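Local coordinates for protein oxidoreductase, Gfo/Idh/MocA family (Vibrio cholerae, PDB 1XEA) that probably acts as an NAD(P)-dependent oxidoreductase of the Gfo/Idh/MocA family, pairing a nucleotide-binding Rossmann domain with a second, mixed alpha/beta domain, at residues F163-F168 / L298-C303; V175-Q180 / I289-A294. One frame throughout, in Å; residues are numbered along the deposited sequence.

Both contacts hold helix 286-311, near the end of the chain, against helix 160-175 and the loop that follows it. Their centres lie about 13 Å apart, and Leu298 of contact 1 packs on Gln180 of contact 2. In chain order, residues 163-168 come first, then 175-180, 289-294 and 298-303, so the two segments of contact 2 both lie between those of contact 1, and the partners run in opposite orders. Between 175-180 and 289-294 the chain lays down most of the mixed eight-stranded sheet, so the two contacts bring the last helix back beside helix 160-175, which precedes those strands.

Contact 1: F163-F168 / L298-C303; sequences FVFDDF and LAEAIC
Val164 and Phe165 meet Ala299 and Cys303 where helices 160-175 and 286-311 cross with their local axes 9.6 Å apart and 136° between their directions. The small methyl of Ala299 lets the phenyl ring of Phe165 come in close: Ala299 CB sits over one ring face, offset toward the rim, in a CH-pi contact 4.1 Å from the centroid. At the edge of the same ring, near its plane, lies Cys303 SG, 3.8 Å from Phe165 CE1, a sulfur-aromatic contact. Compact and polarisable, Cys303 SG also lies 3.6 Å from Val164 CB. Because Val164 CG1 stands anti to its backbone N (chi1 -179°), that methyl reaches Ala299 CB at 3.8 Å while CG2 turns to the sulfur. One turn on, Phe168 offers its ring edge, CE2, to Ile302 CD1 at 3.9 Å, the two side chains crossing at about a right angle.

Glu300 starts away from the contact, but chi1 (-111°) carries CG to the edge of the Phe165 ring, and the bend at chi2 turns the carboxylate. That group stays beside the ring, OE2 near Phe165 CZ and in a salt bridge to Arg161, OE1 hydrogen-bonded to Gln304. A wider pi-type turn at 164-168, with Phe168 N bonded to Phe163 O at 2.9 Å, shapes the helix that carries the three touching residues. Apolar groups suit this buried interface, which has no hydrogen bond across it. The mixed sheet packs against the pair: Phe168 rests on strands 196-206 and 209-216, and Ile302 reaches Val202 of strand 196-206.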
loop_
_atom_site.group_PDB
_atom_site.type_symbol
_atom_site.label_atom_id
_atom_site.label_comp_id
_atom_site.label_asym_id
_atom_site.label_seq_id
_atom_site.Cartn_x
_atom_site.Cartn_y
_atom_site.Cartn_z
ATOM N N PHE A 163 -31.706 -2.618 -5.672
ATOM C CA PHE A 163 -30.351 -2.202 -6.002
ATOM C C PHE A 163 -30.217 -0.682 -5.968
ATOM O O PHE A 163 -29.282 -0.158 -5.377
ATOM C CB PHE A 163 -30.003 -2.732 -7.393
ATOM C CG PHE A 163 -28.583 -2.476 -7.827
ATOM C CD1 PHE A 163 -27.702 -3.537 -7.995
ATOM C CD2 PHE A 163 -28.169 -1.205 -8.199
ATOM C CE1 PHE A 163 -26.439 -3.341 -8.534
ATOM C CE2 PHE A 163 -26.904 -1.005 -8.739
ATOM C CZ PHE A 163 -26.043 -2.079 -8.910
ATOM N N VAL A 164 -31.155 0.023 -6.586
ATOM C CA VAL A 164 -31.074 1.469 -6.618
ATOM C C VAL A 164 -31.527 2.166 -5.350
ATOM O O VAL A 164 -30.767 2.924 -4.754
ATOM C CB VAL A 164 -31.872 2.059 -7.792
ATOM C CG1 VAL A 164 -31.746 3.574 -7.803
ATOM C CG2 VAL A 164 -31.361 1.492 -9.105
ATOM N N PHE A 165 -32.755 1.929 -4.922
ATOM C CA PHE A 165 -33.229 2.609 -3.730
ATOM C C PHE A 165 -32.579 2.197 -2.418
ATOM O O PHE A 165 -32.434 3.021 -1.517
ATOM C CB PHE A 165 -34.749 2.494 -3.618
ATOM C CG PHE A 165 -35.486 3.519 -4.427
ATOM C CD1 PHE A 165 -35.629 3.373 -5.802
ATOM C CD2 PHE A 165 -36.006 4.651 -3.821
ATOM C CE1 PHE A 165 -36.276 4.344 -6.559
ATOM C CE2 PHE A 165 -36.653 5.623 -4.573
ATOM C CZ PHE A 165 -36.787 5.465 -5.943
ATOM N N ASP A 166 -32.166 0.945 -2.297
ATOM C CA ASP A 166 -31.562 0.515 -1.044
ATOM C C ASP A 166 -30.038 0.442 -1.034
ATOM O O ASP A 166 -29.436 0.113 -0.010
ATOM C CB ASP A 166 -32.144 -0.835 -0.625
ATOM C CG ASP A 166 -33.647 -0.787 -0.462
ATOM O OD1 ASP A 166 -34.139 -0.009 0.393
ATOM O OD2 ASP A 166 -34.343 -1.526 -1.193
ATOM N N ASP A 167 -29.404 0.773 -2.154
ATOM C CA ASP A 167 -27.954 0.690 -2.218
ATOM C C ASP A 167 -27.307 1.826 -2.994
ATOM O O ASP A 167 -26.695 2.718 -2.404
ATOM C CB ASP A 167 -27.568 -0.652 -2.837
ATOM C CG ASP A 167 -26.312 -1.226 -2.237
ATOM O OD1 ASP A 167 -25.794 -0.645 -1.263
ATOM O OD2 ASP A 167 -25.842 -2.271 -2.732
ATOM N N PHE A 168 -27.452 1.780 -4.317
ATOM C CA PHE A 168 -26.878 2.776 -5.218
ATOM C C PHE A 168 -27.147 4.199 -4.760
ATOM O O PHE A 168 -26.382 5.120 -5.047
ATOM C CB PHE A 168 -27.433 2.590 -6.628
ATOM C CG PHE A 168 -26.734 3.411 -7.657
ATOM C CD1 PHE A 168 -25.416 3.128 -8.005
ATOM C CD2 PHE A 168 -27.382 4.477 -8.276
ATOM C CE1 PHE A 168 -24.747 3.897 -8.960
ATOM C CE2 PHE A 168 -26.725 5.256 -9.235
ATOM C CZ PHE A 168 -25.400 4.968 -9.581
ATOM N N LEU A 298 -33.972 11.365 -8.629
ATOM C CA LEU A 298 -32.997 10.829 -9.577
ATOM C C LEU A 298 -33.020 9.292 -9.552
ATOM O O LEU A 298 -32.965 8.639 -10.596
ATOM C CB LEU A 298 -31.592 11.314 -9.226
ATOM C CG LEU A 298 -30.650 11.679 -10.383
ATOM C CD1 LEU A 298 -29.233 11.489 -9.888
ATOM C CD2 LEU A 298 -30.910 10.839 -11.619
ATOM N N ALA A 299 -33.091 8.722 -8.353
ATOM C CA ALA A 299 -33.136 7.280 -8.212
ATOM C C ALA A 299 -34.354 6.749 -8.960
ATOM O O ALA A 299 -34.283 5.724 -9.637
ATOM C CB ALA A 299 -33.212 6.897 -6.747
ATOM N N GLU A 300 -35.474 7.452 -8.833
ATOM C CA GLU A 300 -36.705 7.059 -9.509
ATOM C C GLU A 300 -36.451 7.001 -11.006
ATOM O O GLU A 300 -36.721 5.987 -11.655
ATOM C CB GLU A 300 -37.809 8.077 -9.225
ATOM C CG GLU A 300 -38.922 7.548 -8.335
ATOM C CD GLU A 300 -39.636 6.366 -8.955
ATOM O OE1 GLU A 300 -40.119 6.501 -10.102
ATOM O OE2 GLU A 300 -39.715 5.306 -8.293
ATOM N N ALA A 301 -35.923 8.104 -11.534
ATOM C CA ALA A 301 -35.615 8.240 -12.950
ATOM C C ALA A 301 -34.733 7.102 -13.428
ATOM O O ALA A 301 -34.999 6.483 -14.458
ATOM C CB ALA A 301 -34.928 9.559 -13.195
ATOM N N ILE A 302 -33.681 6.819 -12.670
ATOM C CA ILE A 302 -32.759 5.754 -13.036
ATOM C C ILE A 302 -33.472 4.410 -13.143
ATOM O O ILE A 302 -33.292 3.681 -14.123
ATOM C CB ILE A 302 -31.594 5.667 -12.022
ATOM C CG1 ILE A 302 -30.776 6.966 -12.087
ATOM C CG2 ILE A 302 -30.725 4.453 -12.322
ATOM C CD1 ILE A 302 -29.717 7.113 -11.018
ATOM N N CYS A 303 -34.296 4.095 -12.147
ATOM C CA CYS A 303 -35.040 2.834 -12.127
ATOM C C CYS A 303 -35.918 2.645 -13.349
ATOM O O CYS A 303 -35.949 1.570 -13.947
ATOM C CB CYS A 303 -35.916 2.762 -10.881
ATOM S SG CYS A 303 -35.053 2.195 -9.431
#

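Contact 2: V175-Q180 / I289-A294; sequences VNLSRQ and IERNLA
Arg179 and Glu290 pair face to face rather than end to end: the carboxylate is stacked on the guanidinium, their planes 13° apart, with Glu290 CD 3.5 Å above its centre. Arg179 NE and Glu290 OE1 are 3.4 Å apart, but OE1 sits above the guanidinium face, so the attraction in this salt bridge is one of charge and no N-H is directed at the oxygen. The setting is a helix-to-loop junction: helix 160-175 ends, Asn176 forms the centre of an inverse gamma turn, and the chain passes beside helix 286-311 on its way to strand 186-193. A bend at chi3 (-42°) swings the Arg179 head over Glu290, and Arg179 NH1 also lies 3.4 Å from Glu290 CB. Such long, charged side chains suit the more exposed flank of the contact.

Further in, the second arginine behaves differently. Arg291, extended from CG to NE, runs alongside Leu177, and Asn176 O lies over one face of its guanidinium. Its charge is met by Asp173 through a salt bridge from NE, close to the end of helix 160-175. Ala294 is small enough to let the loop backbone approach, with its CB 3.6 Å from Gln180 O. The loop is kept in shape by Asn176, whose amide can both accept and donate: ND2 gives a hydrogen bond to Gln180 O and another to Ser295 on helix 286-311. Asn176 OD1 receives Gln180 N at 2.7 Å along a nearly straight N-H line (177°), in the carbonyl plane and on a lone pair.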
loop_
_atom_site.group_PDB
_atom_site.type_symbol
_atom_site.label_atom_id
_atom_site.label_comp_id
_atom_site.label_asym_id
_atom_site.label_seq_id
_atom_site.Cartn_x
_atom_site.Cartn_y
_atom_site.Cartn_z
ATOM N N VAL A 175 -22.620 11.950 -4.150
ATOM C CA VAL A 175 -21.992 12.676 -5.227
ATOM C C VAL A 175 -22.883 13.778 -5.766
ATOM O O VAL A 175 -22.406 14.705 -6.411
ATOM C CB VAL A 175 -21.650 11.702 -6.357
ATOM C CG1 VAL A 175 -21.140 12.448 -7.547
ATOM C CG2 VAL A 175 -20.600 10.708 -5.879
ATOM N N ASN A 176 -24.181 13.669 -5.481
ATOM C CA ASN A 176 -25.195 14.618 -5.949
ATOM C C ASN A 176 -25.092 16.006 -5.304
ATOM O O ASN A 176 -25.997 16.458 -4.608
ATOM C CB ASN A 176 -26.578 14.023 -5.699
ATOM C CG ASN A 176 -27.650 14.706 -6.500
ATOM O OD1 ASN A 176 -27.389 15.689 -7.190
ATOM N ND2 ASN A 176 -28.864 14.184 -6.429
ATOM N N LEU A 177 -23.983 16.683 -5.574
ATOM C CA LEU A 177 -23.714 17.996 -5.017
ATOM C C LEU A 177 -24.300 19.133 -5.850
ATOM O O LEU A 177 -24.138 20.303 -5.511
ATOM C CB LEU A 177 -22.204 18.175 -4.892
ATOM C CG LEU A 177 -21.449 17.107 -4.093
ATOM C CD1 LEU A 177 -19.979 17.179 -4.428
ATOM C CD2 LEU A 177 -21.681 17.291 -2.601
ATOM N N SER A 178 -24.968 18.791 -6.946
ATOM C CA SER A 178 -25.556 19.797 -7.826
ATOM C C SER A 178 -27.080 19.696 -7.862
ATOM O O SER A 178 -27.742 20.364 -8.661
ATOM C CB SER A 178 -25.019 19.615 -9.245
ATOM O OG SER A 178 -25.566 18.449 -9.845
ATOM N N ARG A 179 -27.627 18.849 -6.998
ATOM C CA ARG A 179 -29.065 18.629 -6.932
ATOM C C ARG A 179 -29.573 18.220 -8.304
ATOM O O ARG A 179 -30.325 18.953 -8.944
ATOM C CB ARG A 179 -29.798 19.888 -6.469
ATOM C CG ARG A 179 -29.322 20.431 -5.136
ATOM C CD ARG A 179 -30.336 21.408 -4.556
ATOM N NE ARG A 179 -30.908 22.318 -5.563
ATOM C CZ ARG A 179 -32.046 22.112 -6.238
ATOM N NH1 ARG A 179 -32.759 21.012 -6.028
ATOM N NH2 ARG A 179 -32.490 23.022 -7.103
ATOM N N GLN A 180 -29.136 17.048 -8.754
ATOM C CA GLN A 180 -29.534 16.497 -10.044
ATOM C C GLN A 180 -30.826 15.724 -9.775
ATOM O O GLN A 180 -30.849 14.816 -8.949
ATOM C CB GLN A 180 -28.441 15.556 -10.556
ATOM C CG GLN A 180 -28.484 15.235 -12.042
ATOM C CD GLN A 180 -28.270 16.462 -12.923
ATOM O OE1 GLN A 180 -27.586 17.424 -12.537
ATOM N NE2 GLN A 180 -28.841 16.427 -14.122
ATOM N N ILE A 289 -33.179 19.639 2.116
ATOM C CA ILE A 289 -34.408 19.033 1.629
ATOM C C ILE A 289 -34.333 18.838 0.112
ATOM O O ILE A 289 -34.604 17.744 -0.386
ATOM C CB ILE A 289 -35.615 19.922 1.941
ATOM C CG1 ILE A 289 -35.630 20.276 3.421
ATOM C CG2 ILE A 289 -36.886 19.216 1.548
ATOM C CD1 ILE A 289 -36.509 21.434 3.732
ATOM N N GLU A 290 -33.967 19.896 -0.613
ATOM C CA GLU A 290 -33.864 19.838 -2.073
ATOM C C GLU A 290 -32.939 18.728 -2.543
ATOM O O GLU A 290 -33.219 18.069 -3.543
ATOM C CB GLU A 290 -33.371 21.172 -2.652
ATOM C CG GLU A 290 -34.406 22.302 -2.671
ATOM C CD GLU A 290 -34.016 23.456 -3.608
ATOM O OE1 GLU A 290 -32.938 24.081 -3.404
ATOM O OE2 GLU A 290 -34.797 23.741 -4.557
ATOM N N ARG A 291 -31.840 18.524 -1.822
ATOM C CA ARG A 291 -30.894 17.480 -2.187
ATOM C C ARG A 291 -31.555 16.136 -1.929
ATOM O O ARG A 291 -31.433 15.204 -2.726
ATOM C CB ARG A 291 -29.601 17.607 -1.373
ATOM C CG ARG A 291 -28.599 16.487 -1.639
ATOM C CD ARG A 291 -27.299 16.648 -0.860
ATOM N NE ARG A 291 -26.425 15.487 -1.044
ATOM C CZ ARG A 291 -25.171 15.408 -0.604
ATOM N NH1 ARG A 291 -24.627 16.423 0.049
ATOM N NH2 ARG A 291 -24.458 14.314 -0.821
ATOM N N ASN A 292 -32.270 16.039 -0.815
ATOM C CA ASN A 292 -32.955 14.793 -0.492
ATOM C C ASN A 292 -33.939 14.435 -1.617
ATOM O O ASN A 292 -33.880 13.344 -2.191
ATOM C CB ASN A 292 -33.669 14.921 0.853
ATOM C CG ASN A 292 -32.696 15.032 1.996
ATOM O OD1 ASN A 292 -31.829 14.185 2.160
ATOM N ND2 ASN A 292 -32.819 16.076 2.779
ATOM N N LEU A 293 -34.829 15.366 -1.943
ATOM C CA LEU A 293 -35.786 15.138 -3.004
ATOM C C LEU A 293 -35.070 14.761 -4.274
ATOM O O LEU A 293 -35.328 13.716 -4.863
ATOM C CB LEU A 293 -36.606 16.393 -3.250
ATOM C CG LEU A 293 -37.656 16.590 -2.165
ATOM C CD1 LEU A 293 -38.204 18.004 -2.228
ATOM C CD2 LEU A 293 -38.761 15.560 -2.339
ATOM N N ALA A 294 -34.157 15.620 -4.694
ATOM C CA ALA A 294 -33.415 15.381 -5.917
ATOM C C ALA A 294 -32.821 13.969 -6.001
ATOM O O ALA A 294 -32.975 13.281 -7.018
ATOM C CB ALA A 294 -32.316 16.424 -6.062
#